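Local coordinates for VC0179-like protein (Escherichia coli, PDB 4XJ6) that probably joins ATP and GTP into cyclic GMP-AMP as a magnesium-dependent dinucleotide cyclase, a bacterial counterpart of cyclic GMP-AMP synthase, at residues P2-N6 with A376-R382; F45-R49 with F100-P105; A52-R56 with R97-I101. All blocks are in the same frame, centred on the assembly; numbering follows the deposited sequence.

Interaction 1 of 3, residues P2-N6 with A376-R382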
loop_
_atom_site.group_PDB
_atom_site.type_symbol
_atom_site.label_atom_id
_atom_site.label_comp_id
_atom_site.label_asym_id
_atom_site.label_seq_id
_atom_site.Cartn_x
_atom_site.Cartn_y
_atom_site.Cartn_z
ATOM N N PRO A 2 -37.006 -6.006 -11.325
ATOM C CA PRO A 2 -35.702 -6.292 -10.718
ATOM C C PRO A 2 -35.353 -5.302 -9.609
ATOM O O PRO A 2 -35.967 -4.238 -9.507
ATOM C CB PRO A 2 -34.731 -6.163 -11.891
ATOM C CG PRO A 2 -35.423 -5.268 -12.866
ATOM C CD PRO A 2 -36.883 -5.586 -12.732
ATOM N N TRP A 3 -34.375 -5.655 -8.783
ATOM C CA TRP A 3 -34.020 -4.829 -7.634
ATOM C C TRP A 3 -32.944 -3.799 -7.953
ATOM O O TRP A 3 -31.994 -4.078 -8.682
ATOM C CB TRP A 3 -33.548 -5.704 -6.473
ATOM C CG TRP A 3 -34.585 -6.656 -5.967
ATOM C CD1 TRP A 3 -34.594 -8.010 -6.117
ATOM C CD2 TRP A 3 -35.766 -6.327 -5.227
ATOM N NE1 TRP A 3 -35.703 -8.546 -5.517
ATOM C CE2 TRP A 3 -36.441 -7.534 -4.965
ATOM C CE3 TRP A 3 -36.319 -5.128 -4.764
ATOM C CZ2 TRP A 3 -37.640 -7.580 -4.256
ATOM C CZ3 TRP A 3 -37.511 -5.173 -4.061
ATOM C CH2 TRP A 3 -38.159 -6.392 -3.813
ATOM N N ASP A 4 -33.106 -2.606 -7.392
ATOM C CA ASP A 4 -32.096 -1.560 -7.481
ATOM C C ASP A 4 -31.230 -1.603 -6.226
ATOM O O ASP A 4 -31.736 -1.807 -5.123
ATOM C CB ASP A 4 -32.754 -0.186 -7.654
ATOM C CG ASP A 4 -31.747 0.950 -7.702
ATOM O OD1 ASP A 4 -30.566 0.703 -8.022
ATOM O OD2 ASP A 4 -32.144 2.099 -7.426
ATOM N N PHE A 5 -29.923 -1.423 -6.399
ATOM C CA PHE A 5 -28.985 -1.547 -5.286
ATOM C C PHE A 5 -28.245 -0.245 -4.980
ATOM O O PHE A 5 -27.258 -0.251 -4.246
ATOM C CB PHE A 5 -27.971 -2.663 -5.571
ATOM C CG PHE A 5 -28.539 -4.049 -5.442
ATOM C CD1 PHE A 5 -28.640 -4.653 -4.200
ATOM C CD2 PHE A 5 -28.967 -4.749 -6.558
ATOM C CE1 PHE A 5 -29.161 -5.926 -4.072
ATOM C CE2 PHE A 5 -29.490 -6.024 -6.436
ATOM C CZ PHE A 5 -29.585 -6.612 -5.190
ATOM N N ASN A 6 -28.726 0.866 -5.533
ATOM C CA ASN A 6 -28.079 2.163 -5.342
ATOM C C ASN A 6 -27.972 2.580 -3.875
ATOM O O ASN A 6 -26.974 3.176 -3.460
ATOM C CB ASN A 6 -28.821 3.242 -6.130
ATOM C CG ASN A 6 -28.513 3.193 -7.614
ATOM O OD1 ASN A 6 -27.426 2.784 -8.021
ATOM N ND2 ASN A 6 -29.472 3.615 -8.431
ATOM N N ALA A 376 -28.798 -11.545 -7.717
ATOM C CA ALA A 376 -29.296 -10.664 -6.669
ATOM C C ALA A 376 -30.392 -9.759 -7.218
ATOM O O ALA A 376 -31.462 -9.624 -6.622
ATOM C CB ALA A 376 -28.161 -9.834 -6.089
ATOM N N GLU A 377 -30.103 -9.141 -8.359
ATOM C CA GLU A 377 -31.034 -8.265 -9.056
ATOM C C GLU A 377 -32.361 -8.957 -9.366
ATOM O O GLU A 377 -33.425 -8.335 -9.331
ATOM C CB GLU A 377 -30.375 -7.761 -10.343
ATOM C CG GLU A 377 -31.308 -7.081 -11.319
ATOM C CD GLU A 377 -30.574 -6.551 -12.533
ATOM O OE1 GLU A 377 -29.568 -5.829 -12.359
ATOM O OE2 GLU A 377 -31.002 -6.860 -13.665
ATOM N N GLN A 378 -32.291 -10.253 -9.651
ATOM C CA GLN A 378 -33.465 -11.011 -10.063
ATOM C C GLN A 378 -33.974 -11.949 -8.969
ATOM O O GLN A 378 -34.826 -12.799 -9.222
ATOM C CB GLN A 378 -33.152 -11.803 -11.333
ATOM C CG GLN A 378 -32.964 -10.928 -12.563
ATOM C CD GLN A 378 -32.213 -11.633 -13.672
ATOM O OE1 GLN A 378 -31.048 -11.994 -13.515
ATOM N NE2 GLN A 378 -32.878 -11.834 -14.803
ATOM N N SER A 379 -33.448 -11.790 -7.757
ATOM C CA SER A 379 -33.944 -12.538 -6.607
ATOM C C SER A 379 -35.411 -12.210 -6.364
ATOM O O SER A 379 -35.830 -11.060 -6.495
ATOM C CB SER A 379 -33.122 -12.230 -5.355
ATOM O OG SER A 379 -31.786 -12.677 -5.496
ATOM N N GLU A 380 -36.190 -13.225 -6.008
ATOM C CA GLU A 380 -37.630 -13.062 -5.852
ATOM C C GLU A 380 -37.984 -12.238 -4.616
ATOM O O GLU A 380 -38.925 -11.446 -4.643
ATOM C CB GLU A 380 -38.312 -14.429 -5.790
ATOM C CG GLU A 380 -39.483 -14.577 -6.746
ATOM C CD GLU A 380 -39.651 -16.003 -7.231
ATOM O OE1 GLU A 380 -40.169 -16.838 -6.460
ATOM O OE2 GLU A 380 -39.255 -16.291 -8.380
ATOM N N SER A 381 -37.231 -12.425 -3.537
ATOM C CA SER A 381 -37.482 -11.680 -2.308
ATOM C C SER A 381 -36.365 -10.683 -2.025
ATOM O O SER A 381 -35.266 -10.790 -2.569
ATOM C CB SER A 381 -37.646 -12.630 -1.119
ATOM O OG SER A 381 -36.433 -12.766 -0.401
ATOM N N ARG A 382 -36.662 -9.719 -1.162
ATOM C CA ARG A 382 -35.728 -8.652 -0.824
ATOM C C ARG A 382 -34.584 -9.144 0.059
ATOM O O ARG A 382 -33.436 -8.729 -0.113
ATOM C CB ARG A 382 -36.479 -7.513 -0.136
ATOM C CG ARG A 382 -35.610 -6.377 0.350
ATOM C CD ARG A 382 -36.308 -5.040 0.153
ATOM N NE ARG A 382 -37.763 -5.151 0.219
ATOM C CZ ARG A 382 -38.594 -4.115 0.148
ATOM N NH1 ARG A 382 -38.117 -2.883 0.015
ATOM N NH2 ARG A 382 -39.905 -4.309 0.215
#

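Interaction 2 of 3, residues F45-R49 with F100-P105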
loop_
_atom_site.group_PDB
_atom_site.type_symbol
_atom_site.label_atom_id
_atom_site.label_comp_id
_atom_site.label_asym_id
_atom_site.label_seq_id
_atom_site.Cartn_x
_atom_site.Cartn_y
_atom_site.Cartn_z
ATOM N N PHE A 45 17.346 7.349 12.834
ATOM C CA PHE A 45 18.181 8.083 11.893
ATOM C C PHE A 45 19.066 9.093 12.616
ATOM O O PHE A 45 20.234 9.255 12.270
ATOM C CB PHE A 45 17.317 8.788 10.842
ATOM C CG PHE A 45 17.138 8.001 9.575
ATOM C CD1 PHE A 45 16.294 6.902 9.534
ATOM C CD2 PHE A 45 17.809 8.368 8.419
ATOM C CE1 PHE A 45 16.129 6.181 8.365
ATOM C CE2 PHE A 45 17.646 7.650 7.248
ATOM C CZ PHE A 45 16.805 6.556 7.223
ATOM N N GLN A 46 18.508 9.765 13.621
ATOM C CA GLN A 46 19.270 10.724 14.416
ATOM C C GLN A 46 20.392 10.035 15.184
ATOM O O GLN A 46 21.528 10.512 15.204
ATOM C CB GLN A 46 18.357 11.471 15.390
ATOM C CG GLN A 46 19.111 12.346 16.385
ATOM C CD GLN A 46 18.193 13.113 17.320
ATOM O OE1 GLN A 46 17.558 14.090 16.922
ATOM N NE2 GLN A 46 18.122 12.674 18.572
ATOM N N GLU A 47 20.060 8.914 15.818
ATOM C CA GLU A 47 21.037 8.129 16.566
ATOM C C GLU A 47 22.156 7.642 15.656
ATOM O O GLU A 47 23.330 7.667 16.028
ATOM C CB GLU A 47 20.358 6.938 17.250
ATOM C CG GLU A 47 19.427 7.322 18.391
ATOM C CD GLU A 47 18.691 6.128 18.969
ATOM O OE1 GLU A 47 18.433 5.164 18.217
ATOM O OE2 GLU A 47 18.374 6.155 20.177
ATOM N N ALA A 48 21.782 7.202 14.458
ATOM C CA ALA A 48 22.749 6.730 13.477
ATOM C C ALA A 48 23.613 7.878 12.969
ATOM O O ALA A 48 24.820 7.721 12.786
ATOM C CB ALA A 48 22.038 6.045 12.320
ATOM N N ARG A 49 22.986 9.031 12.750
ATOM C CA ARG A 49 23.688 10.220 12.274
ATOM C C ARG A 49 24.742 10.677 13.272
ATOM O O ARG A 49 25.851 11.046 12.886
ATOM C CB ARG A 49 22.704 11.360 11.999
ATOM C CG ARG A 49 21.979 11.247 10.669
ATOM C CD ARG A 49 21.149 12.486 10.393
ATOM N NE ARG A 49 20.083 12.664 11.370
ATOM C CZ ARG A 49 19.461 13.816 11.583
ATOM N NH1 ARG A 49 19.808 14.894 10.889
ATOM N NH2 ARG A 49 18.499 13.894 12.491
ATOM N N PHE A 100 24.308 12.089 4.665
ATOM C CA PHE A 100 23.642 11.390 5.754
ATOM C C PHE A 100 23.536 12.270 6.993
ATOM O O PHE A 100 22.492 12.330 7.631
ATOM C CB PHE A 100 24.384 10.092 6.079
ATOM C CG PHE A 100 23.690 9.233 7.099
ATOM C CD1 PHE A 100 22.449 8.683 6.831
ATOM C CD2 PHE A 100 24.286 8.967 8.320
ATOM C CE1 PHE A 100 21.809 7.892 7.764
ATOM C CE2 PHE A 100 23.653 8.176 9.257
ATOM C CZ PHE A 100 22.413 7.638 8.980
ATOM N N ILE A 101 24.622 12.967 7.307
ATOM C CA ILE A 101 24.690 13.827 8.483
ATOM C C ILE A 101 23.859 15.101 8.314
ATOM O O ILE A 101 23.261 15.601 9.270
ATOM C CB ILE A 101 26.161 14.204 8.795
ATOM C CG1 ILE A 101 26.955 12.955 9.173
ATOM C CG2 ILE A 101 26.249 15.246 9.901
ATOM C CD1 ILE A 101 28.439 13.203 9.282
ATOM N N LYS A 102 23.802 15.608 7.087
ATOM C CA LYS A 102 23.171 16.900 6.820
ATOM C C LYS A 102 21.641 16.859 6.795
ATOM O O LYS A 102 20.986 17.776 7.290
ATOM C CB LYS A 102 23.689 17.465 5.493
ATOM C CG LYS A 102 23.067 18.796 5.093
ATOM C CD LYS A 102 23.709 19.360 3.835
ATOM C CE LYS A 102 22.979 20.608 3.365
ATOM N NZ LYS A 102 22.951 21.666 4.413
ATOM N N PHE A 103 21.071 15.805 6.222
ATOM C CA PHE A 103 19.630 15.766 5.988
ATOM C C PHE A 103 18.886 14.804 6.903
ATOM O O PHE A 103 19.391 13.738 7.246
ATOM C CB PHE A 103 19.348 15.403 4.529
ATOM C CG PHE A 103 19.959 16.353 3.545
ATOM C CD1 PHE A 103 19.331 17.549 3.235
ATOM C CD2 PHE A 103 21.164 16.057 2.935
ATOM C CE1 PHE A 103 19.894 18.428 2.330
ATOM C CE2 PHE A 103 21.731 16.930 2.030
ATOM C CZ PHE A 103 21.097 18.117 1.727
ATOM N N GLN A 104 17.681 15.201 7.299
ATOM C CA GLN A 104 16.780 14.333 8.047
ATOM C C GLN A 104 15.887 13.555 7.086
ATOM O O GLN A 104 15.609 14.023 5.984
ATOM C CB GLN A 104 15.918 15.143 9.022
ATOM C CG GLN A 104 16.616 15.542 10.308
ATOM C CD GLN A 104 15.660 15.604 11.485
ATOM O OE1 GLN A 104 15.432 14.605 12.169
ATOM N NE2 GLN A 104 15.092 16.779 11.726
ATOM N N PRO A 105 15.439 12.358 7.499
ATOM C CA PRO A 105 14.475 11.620 6.678
ATOM C C PRO A 105 13.131 12.340 6.596
ATOM O O PRO A 105 12.718 12.972 7.569
ATOM C CB PRO A 105 14.333 10.285 7.417
ATOM C CG PRO A 105 14.738 10.579 8.819
ATOM C CD PRO A 105 15.824 11.609 8.708
#

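Interaction 3 of 3, residues A52-R56 with R97-I101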
loop_
_atom_site.group_PDB
_atom_site.type_symbol
_atom_site.label_atom_id
_atom_site.label_comp_id
_atom_site.label_asym_id
_atom_site.label_seq_id
_atom_site.Cartn_x
_atom_site.Cartn_y
_atom_site.Cartn_z
ATOM N N ALA A 52 27.563 8.443 13.042
ATOM C CA ALA A 52 28.182 8.766 11.761
ATOM C C ALA A 52 29.062 10.007 11.886
ATOM O O ALA A 52 30.117 10.096 11.263
ATOM C CB ALA A 52 27.117 8.971 10.692
ATOM N N ILE A 53 28.617 10.961 12.699
ATOM C CA ILE A 53 29.411 12.148 12.987
ATOM C C ILE A 53 30.667 11.766 13.758
ATOM O O ILE A 53 31.780 12.101 13.357
ATOM C CB ILE A 53 28.613 13.190 13.803
ATOM C CG1 ILE A 53 27.450 13.739 12.979
ATOM C CG2 ILE A 53 29.515 14.329 14.242
ATOM C CD1 ILE A 53 26.529 14.666 13.751
ATOM N N ASP A 54 30.471 11.045 14.859
ATOM C CA ASP A 54 31.557 10.670 15.759
ATOM C C ASP A 54 32.643 9.839 15.080
ATOM O O ASP A 54 33.804 9.884 15.493
ATOM C CB ASP A 54 31.000 9.902 16.959
ATOM C CG ASP A 54 30.020 10.725 17.778
ATOM O OD1 ASP A 54 30.047 11.970 17.669
ATOM O OD2 ASP A 54 29.225 10.125 18.533
ATOM N N VAL A 55 32.264 9.081 14.052
ATOM C CA VAL A 55 33.206 8.242 13.314
ATOM C C VAL A 55 34.373 9.054 12.766
ATOM O O VAL A 55 35.529 8.779 13.080
ATOM C CB VAL A 55 32.513 7.504 12.143
ATOM C CG1 VAL A 55 33.540 7.001 11.135
ATOM C CG2 VAL A 55 31.679 6.349 12.662
ATOM N N ARG A 56 34.067 10.063 11.956
ATOM C CA ARG A 56 35.109 10.881 11.352
ATOM C C ARG A 56 35.587 11.951 12.324
ATOM O O ARG A 56 36.717 12.428 12.229
ATOM C CB ARG A 56 34.610 11.528 10.056
ATOM C CG ARG A 56 33.470 12.518 10.244
ATOM C CD ARG A 56 33.603 13.681 9.275
ATOM N NE ARG A 56 33.701 13.223 7.895
ATOM C CZ ARG A 56 32.737 13.361 6.992
ATOM N NH1 ARG A 56 31.598 13.956 7.321
ATOM N NH2 ARG A 56 32.913 12.910 5.759
ATOM N N ARG A 97 28.577 10.314 3.551
ATOM C CA ARG A 97 28.516 10.636 4.971
ATOM C C ARG A 97 28.021 12.064 5.179
ATOM O O ARG A 97 27.216 12.322 6.074
ATOM C CB ARG A 97 29.883 10.448 5.631
ATOM C CG ARG A 97 29.828 10.419 7.151
ATOM C CD ARG A 97 31.213 10.347 7.767
ATOM N NE ARG A 97 31.911 9.115 7.416
ATOM C CZ ARG A 97 31.756 7.964 8.063
ATOM N NH1 ARG A 97 30.922 7.886 9.094
ATOM N NH2 ARG A 97 32.430 6.889 7.678
ATOM N N ASP A 98 28.501 12.982 4.343
ATOM C CA ASP A 98 28.084 14.380 4.401
ATOM C C ASP A 98 26.578 14.512 4.214
ATOM O O ASP A 98 25.914 15.249 4.941
ATOM C CB ASP A 98 28.818 15.206 3.342
ATOM C CG ASP A 98 30.281 15.412 3.673
ATOM O OD1 ASP A 98 30.641 15.306 4.863
ATOM O OD2 ASP A 98 31.072 15.682 2.743
ATOM N N ASP A 99 26.046 13.788 3.233
ATOM C CA ASP A 99 24.613 13.788 2.970
ATOM C C ASP A 99 23.836 13.223 4.153
ATOM O O ASP A 99 22.837 13.802 4.587
ATOM C CB ASP A 99 24.298 12.980 1.711
ATOM C CG ASP A 99 24.741 13.680 0.441
ATOM O OD1 ASP A 99 24.832 14.924 0.444
ATOM O OD2 ASP A 99 24.988 12.983 -0.566
ATOM N N PHE A 100 24.308 12.089 4.665
ATOM C CA PHE A 100 23.642 11.390 5.754
ATOM C C PHE A 100 23.536 12.270 6.993
ATOM O O PHE A 100 22.492 12.330 7.631
ATOM C CB PHE A 100 24.384 10.092 6.079
ATOM C CG PHE A 100 23.690 9.233 7.099
ATOM C CD1 PHE A 100 22.449 8.683 6.831
ATOM C CD2 PHE A 100 24.286 8.967 8.320
ATOM C CE1 PHE A 100 21.809 7.892 7.764
ATOM C CE2 PHE A 100 23.653 8.176 9.257
ATOM C CZ PHE A 100 22.413 7.638 8.980
ATOM N N ILE A 101 24.622 12.967 7.307
ATOM C CA ILE A 101 24.690 13.827 8.483
ATOM C C ILE A 101 23.859 15.101 8.314
ATOM O O ILE A 101 23.261 15.601 9.270
ATOM C CB ILE A 101 26.161 14.204 8.795
ATOM C CG1 ILE A 101 26.955 12.955 9.173
ATOM C CG2 ILE A 101 26.249 15.246 9.901
ATOM C CD1 ILE A 101 28.439 13.203 9.282
#

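Interaction 1 of 3, residues P2-N6 with A376-R382
Trp3 lies across the chain where helix 357-377 ends and bends toward helix 382-393, and its backbone and indole are both held by carbonyls of that turn. The main-chain N of Trp3 gives a nearly straight hydrogen bond to Glu377 O (2.9 Å, 163°), which takes it in the carbonyl plane on a lone pair. CG stands beside the backbone N (chi1 -62°), a setting that swings the indole over the turn. Followed outward, CB and CG pass Glu377 O at 3.9 Å each, and CD1 touches both Glu377 O and Ser379 O. NE1 then donates to Ser379 O at 2.7 Å in a bent bond (141° at the hydrogen); the acceptor lies close to the ring plane, and the donor is tilted from the carbonyl plane. Farther along the six-membered ring, CZ2 meets Arg382 N, and CH2 reaches Arg382 CB at 4.2 Å, with Arg382 covering one face near the rim. The side chains of Trp3 and Arg382 cross at about a right angle. Just before Trp3, Pro2 CB rests on Glu377 CG at 3.6 Å; the carboxylate beyond pairs with Lys323. Phe5 CZ packs on Ala376 CB, also at 3.6 Å, and the ring turns its edge to the backbone N of Glu377. Ile389 of helix 382-393 touches both Phe5 and Ala376. Ser381 is the N-cap of helix 382-393, its OG accepting from Glu384 N. Strand 3-4 also pairs antiparallel with strand 404-405, so the arrangement is a two-stranded terminal sheet laid over the turn that links helix 357-377 to helix 382-393, joining the N terminus to the C-terminal domain of this cGAS-like enzyme.

Interaction 2 of 3, residues F45-R49 with F100-P105
Phe45 and Phe100 meet at the buried end of this contact, where Phe45 CD2 approaches Phe100 CE1 at 4.1 Å. Pro105 lies over one face of the Phe45 ring, its CG 4.0 Å from the ring centroid in a CH-pi contact. Ala48 CB comes to the edge of the Phe100 ring, 3.7 Å from CZ, while Arg49 CG takes one face of the same ring and makes a second CH-pi contact. Phe100 reaches this spot because its CG is anti to the backbone N (chi1 -174°). Leu155 of helix 149-166 and Met136 of strand 128-138 touch both phenylalanines, so the aromatic pair lies where helices 24-57 and 94-102 pack with the central sheet of the nucleotidyltransferase fold; helix 94-102 ends here and the chain runs on through Pro105 into strand 106-110. Toward solvent the packing gives way to long polar chains. Arg49 CD passes Phe100 O at 3.1 Å, and a bend at chi3 (-64°) then leads the guanidinium out beside exposed Gln104. Its plane lies within 7° of that of the Gln104 amide, although the two side chains cross at about a right angle. Gln104 CG is 3.3 Å from Arg49 NH2, and Gln104 OE1 is 3.2 Å from that same nitrogen.

Interaction 3 of 3, residues A52-R56 with R97-I101
Two arginines pass each other here because their torsions send them in opposite directions: Arg97 holds CG anti to the backbone N (chi1 -165°) and reaches toward helix 24-57, whereas Arg56 places CG between its backbone N and carbonyl carbon (chi1 64°) and bends twice to come back over Arg97. As a result Arg97 CD sits over the centre of one face of the Arg56 guanidinium, 3.5 Å from CZ, and the two guanidinium planes are steeply inclined to each other. Arg56 NH1 forms a salt bridge with Asp98 OD1 at 3.0 Å, meeting the oxygen nearly along its C-O axis but tilted from the guanidinium plane; NH2 pairs with Asp94. These two carboxylates probably offset the closeness of the like charges, although the Arg56 chain is poorly ordered. Segments 52-56 and 97-101 of helices 24-57 and 94-102 run at 139°, obliquely antiparallel, their axes 10.4 Å apart at closest approach, and form part of the helical layer packed against the nucleotidyltransferase core. The buried Arg97 bends at chi3 and gives NH1 to Ala52 O, a 3.2 Å hydrogen bond received on a lone pair in the carbonyl plane. The same NH1 also bonds to Ile89 O, so one buried nitrogen serves two main-chain carbonyls. Val55 CG1 covers a face of that guanidinium, 3.4 Å from NH1. Toward the sheet side, where Phe100 meets Met136 of strand 128-138, Ala52 CB abuts the edge of the Phe100 ring, 3.7 Å from CD2, and on the outer side Ile53 CG1 rests against Ile101 CG2 at 3.6 Å, with the two isoleucines crossing at a slant. Ile101 CD1 extends along the interface to Arg56 NH1, 3.8 Å away.

How the interactions relate
From the N terminus, residues 2-6 enter interaction 1 at once, but its loop closes only at 376-382, so nearly the whole chain lies between and both other contacts nest inside it. Helix 24-57 next supplies 45-49 and then 52-56. After helices 62-69 and 79-90 the chain returns along helix 94-102, where 97-101 closes interaction 3 and 100-105 closes interaction 2. The shorter loop lies within the longer, and the two share Phe100 and Ile101, their centres 8 Å apart. Both join helix 24-57 to helix 94-102, across the chain's centre from interaction 1, which ties the N-terminal strand to the turn after helix 357-377, its centre about 59 Å from that of interaction 2.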